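Local coordinates for protein Non-structural maintenance of chromosomes element 1 homolog (PDB 7DG2) that probably acts as a RING-type E3 ubiquitin ligase that works with a MAGE-family partner within the SMC5-SMC6 complex of DNA repair, at residues W151-N156 / T160-C165; K182-C187 / L206-K211. All coordinates share one frame; numbering follows the deposited sequence.

Interaction 1. Residues W151-N156 / T160-C165; sequences WLIGRN and TLHTRC. With ACT (acetate ion), chain D.
The indole of W151 and the guanidinium of R164 stack where the beta hairpin of strands 152-155 and 158-161, probably the wing of a winged-helix domain, runs on into helix 163-176. R164 leaves the helix with CG anti to its backbone nitrogen (chi1 -177°) and stays extended as far as NE, long enough to lie across the six-membered ring. Its CD sits over that ring while the guanidinium follows, planes 21° apart, combining a CH-pi contact with an off-centre cation-pi contact. Tryptophan supplies the broad face this needs; F70 of the Nse4 chain packs on the same indole. At the ring's edge comes CB of C165, also 3.4 Å from W151 O, a place so near the backbone that a short side chain suits it. Further along, I153 and T160 form the antiparallel hydrogen-bonded pair, their side chains side by side on one face, with T160 CG2 3.9 Å from I153 CB. I153 CG1 meets H162 CD2 at 3.5 Å, the two side chains nearly perpendicular. H162 N donates to W151 O; H162 holds the helix N-cap position, ND1 accepting from R164 N in the ring plane. R164 NH1 donates to O of an acetate, probably from the crystallisation liquor, at 2.9 Å, in the guanidinium plane.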
loop_
_atom_site.group_PDB
_atom_site.type_symbol
_atom_site.label_atom_id
_atom_site.label_comp_id
_atom_site.label_asym_id
_atom_site.label_seq_id
_atom_site.Cartn_x
_atom_site.Cartn_y
_atom_site.Cartn_z
ATOM N N TRP A 151 3.443 9.571 -5.466
ATOM C CA TRP A 151 2.624 10.727 -5.818
ATOM C C TRP A 151 3.472 11.844 -6.403
ATOM O O TRP A 151 3.029 12.540 -7.318
ATOM C CB TRP A 151 1.849 11.265 -4.600
ATOM C CG TRP A 151 0.917 10.224 -4.065
ATOM C CD1 TRP A 151 0.955 9.640 -2.822
ATOM C CD2 TRP A 151 -0.147 9.591 -4.782
ATOM N NE1 TRP A 151 -0.042 8.687 -2.724
ATOM C CE2 TRP A 151 -0.729 8.638 -3.913
ATOM C CE3 TRP A 151 -0.667 9.734 -6.074
ATOM C CZ2 TRP A 151 -1.813 7.833 -4.297
ATOM C CZ3 TRP A 151 -1.745 8.923 -6.459
ATOM C CH2 TRP A 151 -2.309 7.992 -5.566
ATOM N N LEU A 152 4.696 11.979 -5.928
ATOM C CA LEU A 152 5.648 12.928 -6.483
ATOM C C LEU A 152 6.870 12.172 -6.978
ATOM O O LEU A 152 7.161 11.057 -6.540
ATOM C CB LEU A 152 6.075 13.973 -5.438
ATOM C CG LEU A 152 5.003 14.906 -4.877
ATOM C CD1 LEU A 152 5.608 15.859 -3.856
ATOM C CD2 LEU A 152 4.308 15.664 -5.997
ATOM N N ILE A 153 7.577 12.795 -7.915
ATOM C CA ILE A 153 8.890 12.362 -8.375
ATOM C C ILE A 153 9.861 13.436 -7.928
ATOM O O ILE A 153 9.591 14.623 -8.140
ATOM C CB ILE A 153 8.938 12.234 -9.906
ATOM C CG1 ILE A 153 8.347 10.920 -10.375
ATOM C CG2 ILE A 153 10.369 12.399 -10.419
ATOM C CD1 ILE A 153 8.384 10.830 -11.862
ATOM N N GLY A 154 10.978 13.038 -7.337
ATOM C CA GLY A 154 11.928 13.980 -6.758
ATOM C C GLY A 154 13.299 13.852 -7.391
ATOM O O GLY A 154 13.802 12.743 -7.573
ATOM N N ARG A 155 13.898 14.996 -7.719
ATOM C CA ARG A 155 15.199 15.025 -8.381
ATOM C C ARG A 155 15.955 16.245 -7.877
ATOM O O ARG A 155 15.594 17.374 -8.221
ATOM C CB ARG A 155 15.042 15.072 -9.898
ATOM C CG ARG A 155 14.780 13.720 -10.542
ATOM C CD ARG A 155 15.559 13.574 -11.847
ATOM N NE ARG A 155 15.112 14.514 -12.872
ATOM C CZ ARG A 155 14.067 14.300 -13.664
ATOM N NH1 ARG A 155 13.364 13.180 -13.536
ATOM N NH2 ARG A 155 13.723 15.199 -14.577
ATOM N N ASN A 156 16.980 16.023 -7.052
ATOM C CA ASN A 156 17.868 17.101 -6.605
ATOM C C ASN A 156 17.102 18.178 -5.842
ATOM O O ASN A 156 17.378 19.369 -5.976
ATOM C CB ASN A 156 18.621 17.721 -7.785
ATOM C CG ASN A 156 19.495 16.719 -8.509
ATOM O OD1 ASN A 156 20.150 15.884 -7.880
ATOM N ND2 ASN A 156 19.506 16.789 -9.839
ATOM N N THR A 160 8.144 16.932 -9.208
ATOM C CA THR A 160 7.034 17.011 -10.141
ATOM C C THR A 160 6.030 15.916 -9.778
ATOM O O THR A 160 6.270 15.094 -8.888
ATOM C CB THR A 160 7.517 16.889 -11.604
ATOM O OG1 THR A 160 6.442 17.215 -12.503
ATOM C CG2 THR A 160 8.015 15.478 -11.884
ATOM N N LEU A 161 4.883 15.933 -10.443
ATOM C CA LEU A 161 3.887 14.894 -10.220
ATOM C C LEU A 161 4.375 13.578 -10.808
ATOM O O LEU A 161 4.920 13.546 -11.913
ATOM C CB LEU A 161 2.556 15.273 -10.869
ATOM C CG LEU A 161 1.869 16.544 -10.404
ATOM C CD1 LEU A 161 0.515 16.643 -11.074
ATOM C CD2 LEU A 161 1.729 16.549 -8.892
ATOM N N HIS A 162 4.179 12.487 -10.067
ATOM C CA HIS A 162 4.473 11.165 -10.611
ATOM C C HIS A 162 3.496 10.834 -11.735
ATOM O O HIS A 162 2.370 11.335 -11.770
ATOM C CB HIS A 162 4.379 10.106 -9.493
ATOM C CG HIS A 162 5.059 8.807 -9.820
ATOM N ND1 HIS A 162 4.507 7.861 -10.662
ATOM C CD2 HIS A 162 6.245 8.299 -9.413
ATOM C CE1 HIS A 162 5.330 6.832 -10.765
ATOM N NE2 HIS A 162 6.396 7.078 -10.025
ATOM N N THR A 163 3.930 9.971 -12.662
ATOM C CA THR A 163 2.999 9.455 -13.664
ATOM C C THR A 163 1.727 8.916 -13.013
ATOM O O THR A 163 0.621 9.149 -13.504
ATOM C CB THR A 163 3.680 8.368 -14.492
ATOM O OG1 THR A 163 4.845 8.920 -15.115
ATOM C CG2 THR A 163 2.733 7.841 -15.565
ATOM N N ARG A 164 1.871 8.209 -11.891
ATOM C CA ARG A 164 0.701 7.691 -11.183
ATOM C C ARG A 164 -0.263 8.805 -10.813
ATOM O O ARG A 164 -1.486 8.657 -10.935
ATOM C CB ARG A 164 1.139 6.960 -9.919
ATOM C CG ARG A 164 -0.054 6.341 -9.169
ATOM C CD ARG A 164 0.251 6.174 -7.698
ATOM N NE ARG A 164 -0.779 5.419 -6.980
ATOM C CZ ARG A 164 -0.575 4.890 -5.778
ATOM N NH1 ARG A 164 0.602 5.022 -5.188
ATOM N NH2 ARG A 164 -1.536 4.214 -5.169
ATOM N N CYS A 165 0.275 9.937 -10.347
ATOM C CA CYS A 165 -0.570 11.046 -9.937
ATOM C C CYS A 165 -1.300 11.655 -11.129
ATOM O O CYS A 165 -2.498 11.936 -11.055
ATOM C CB CYS A 165 0.289 12.089 -9.233
ATOM S SG CYS A 165 -0.689 13.412 -8.492
HETATM C C ACT D . 0.906 2.587 -2.847
HETATM O O ACT D . 0.698 3.806 -2.509
HETATM O OXT ACT D . 0.059 1.654 -3.018
HETATM C CH3 ACT D . 2.412 2.214 -3.099
#

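Interaction 2. Residues K182-C187 / L206-K211. With ZN (zinc ion), chain G.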
loop_
_atom_site.group_PDB
_atom_site.type_symbol
_atom_site.label_atom_id
_atom_site.label_comp_id
_atom_site.label_asym_id
_atom_site.label_seq_id
_atom_site.Cartn_x
_atom_site.Cartn_y
_atom_site.Cartn_z
ATOM N N LYS A 182 -2.031 23.106 -18.275
ATOM C CA LYS A 182 -1.580 22.990 -19.657
ATOM C C LYS A 182 -2.289 21.819 -20.324
ATOM O O LYS A 182 -2.215 20.685 -19.833
ATOM C CB LYS A 182 -0.067 22.794 -19.709
ATOM C CG LYS A 182 0.752 23.965 -19.158
ATOM C CD LYS A 182 2.225 23.595 -19.041
ATOM C CE LYS A 182 3.018 24.673 -18.310
ATOM N NZ LYS A 182 2.519 24.952 -16.924
ATOM N N ILE A 183 -2.964 22.084 -21.440
ATOM C CA ILE A 183 -3.597 21.048 -22.256
ATOM C C ILE A 183 -2.822 20.956 -23.562
ATOM O O ILE A 183 -2.813 21.912 -24.346
ATOM C CB ILE A 183 -5.078 21.361 -22.520
ATOM C CG1 ILE A 183 -5.828 21.536 -21.203
ATOM C CG2 ILE A 183 -5.720 20.260 -23.354
ATOM C CD1 ILE A 183 -5.871 20.281 -20.352
ATOM N N CYS A 184 -2.170 19.814 -23.794
ATOM C CA CYS A 184 -1.310 19.649 -24.966
ATOM C C CYS A 184 -2.082 19.930 -26.249
ATOM O O CYS A 184 -3.175 19.400 -26.461
ATOM C CB CYS A 184 -0.734 18.231 -25.007
ATOM S SG CYS A 184 0.294 17.893 -26.471
ATOM N N ASN A 185 -1.513 20.777 -27.109
ATOM C CA ASN A 185 -2.240 21.167 -28.309
ATOM C C ASN A 185 -2.385 20.011 -29.291
ATOM O O ASN A 185 -3.298 20.038 -30.125
ATOM C CB ASN A 185 -1.550 22.361 -28.980
ATOM C CG ASN A 185 -2.426 23.032 -30.024
ATOM O OD1 ASN A 185 -3.404 23.707 -29.691
ATOM N ND2 ASN A 185 -2.073 22.859 -31.294
ATOM N N VAL A 186 -1.544 18.987 -29.179
ATOM C CA VAL A 186 -1.572 17.851 -30.101
ATOM C C VAL A 186 -2.479 16.735 -29.594
ATOM O O VAL A 186 -3.365 16.267 -30.313
ATOM C CB VAL A 186 -0.136 17.345 -30.352
ATOM C CG1 VAL A 186 -0.149 15.946 -30.953
ATOM C CG2 VAL A 186 0.603 18.299 -31.265
ATOM N N CYS A 187 -2.284 16.263 -28.360
ATOM C CA CYS A 187 -3.055 15.121 -27.877
ATOM C C CYS A 187 -4.212 15.509 -26.967
ATOM O O CYS A 187 -5.034 14.644 -26.646
ATOM C CB CYS A 187 -2.143 14.132 -27.142
ATOM S SG CYS A 187 -1.499 14.758 -25.568
ATOM N N LEU A 206 6.621 16.864 -24.554
ATOM C CA LEU A 206 7.909 16.707 -25.224
ATOM C C LEU A 206 7.851 15.614 -26.280
ATOM O O LEU A 206 8.394 15.775 -27.381
ATOM C CB LEU A 206 9.014 16.424 -24.204
ATOM C CG LEU A 206 9.895 17.639 -23.896
ATOM C CD1 LEU A 206 9.117 18.684 -23.100
ATOM C CD2 LEU A 206 11.177 17.238 -23.168
ATOM N N GLN A 207 7.179 14.498 -25.976
ATOM C CA GLN A 207 7.011 13.453 -26.979
ATOM C C GLN A 207 6.115 13.910 -28.121
ATOM O O GLN A 207 6.332 13.522 -29.274
ATOM C CB GLN A 207 6.441 12.184 -26.344
ATOM C CG GLN A 207 7.478 11.105 -26.060
ATOM C CD GLN A 207 7.942 11.108 -24.614
ATOM O OE1 GLN A 207 7.122 11.116 -23.685
ATOM N NE2 GLN A 207 9.259 11.105 -24.414
ATOM N N CYS A 208 5.107 14.731 -27.827
ATOM C CA CYS A 208 4.224 15.192 -28.889
ATOM C C CYS A 208 4.905 16.225 -29.777
ATOM O O CYS A 208 4.613 16.295 -30.975
ATOM C CB CYS A 208 2.934 15.748 -28.291
ATOM S SG CYS A 208 1.946 14.497 -27.441
ATOM N N ALA A 209 5.809 17.033 -29.217
ATOM C CA ALA A 209 6.578 17.955 -30.049
ATOM C C ALA A 209 7.491 17.195 -31.004
ATOM O O ALA A 209 7.620 17.568 -32.176
ATOM C CB ALA A 209 7.393 18.907 -29.176
ATOM N N GLY A 210 8.124 16.121 -30.521
ATOM C CA GLY A 210 8.968 15.317 -31.390
ATOM C C GLY A 210 8.207 14.707 -32.552
ATOM O O GLY A 210 8.712 14.651 -33.676
ATOM N N LYS A 211 6.982 14.246 -32.300
ATOM C CA LYS A 211 6.167 13.687 -33.373
ATOM C C LYS A 211 5.681 14.773 -34.324
ATOM O O LYS A 211 5.875 14.680 -35.542
ATOM C CB LYS A 211 4.983 12.923 -32.780
ATOM C CG LYS A 211 5.350 11.582 -32.159
ATOM C CD LYS A 211 4.209 11.038 -31.307
ATOM C CE LYS A 211 2.881 11.082 -32.052
ATOM N NZ LYS A 211 1.745 10.662 -31.182
HETATM ZN ZN ZN G . 0.511 15.626 -25.941
#
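A zinc ion does most of the joining between C184, C187 and C208, for the direct contact of residues 182-187 with residues 206-211 of helix 206-212 buries just 155 Å² and is made without any hydrogen bond between them. The metal is held by C184 SG at 2.3 Å, by C187 SG at 2.2 Å and by C208 SG at 2.4 Å. H205, immediately before the helix, completes the site through ND1. Cysteine suits these places because its short side chain ends in a soft sulfur that binds zinc strongly as a thiolate.

The three sulfurs reach the ion by different routes. In C184, SG is anti to the backbone nitrogen, whereas C187 turns its SG between the nitrogen and the carbonyl carbon (chi1 69°), bringing both ends of the short Cys-x-x-Cys turn to one metal. C208 approaches from the helix, its SG 3.9 Å from that of C187. The turn also folds its own backbone round C184 SG: V186 N donates to it at 3.5 Å and C187 N at 3.6 Å, the latter almost straight at 173°. Such N-H groups probably draw off some of the thiolate's negative charge while fixing the shape of the turn.

Beside the metal, V186 gives the two segments an apolar touch. Its CB lies 4.0 Å from C208 CB, with CG1 close to the same carbon, so the branched side chain packs against the methylene of a ligand rather than its sulfur. L204 of strand 203-204 touches both C184 and V186, adding apolar cover to the turn. A Cys-x-x-Cys turn joined by a histidine just before a helix and a cysteine in its first turn makes this three-cysteine, one-histidine site; with the second site's ligands interleaved along the sequence, the pattern is the cross-brace expected of a RING-like domain.

Interaction 1 is buried and lies nearer the middle of the chain, whereas interaction 2 is partly buried and farther out; their centres are about 20 Å apart and they do not touch. They hold different elements, a hairpin with the start of helix 163-176 in one and a zinc-binding turn with helix 206-212 in the other, but helix 163-176 is followed, after a short connection, by strand 182-183. The larger contact relies on backbone pairing, apolar packing and an arginine-tryptophan stack beside the Nse4 chain. In the small RING-like domain, metal coordination, with one small apolar touch, makes the contact instead, and no other protein chain of the assembly reaches the two zinc-site segments.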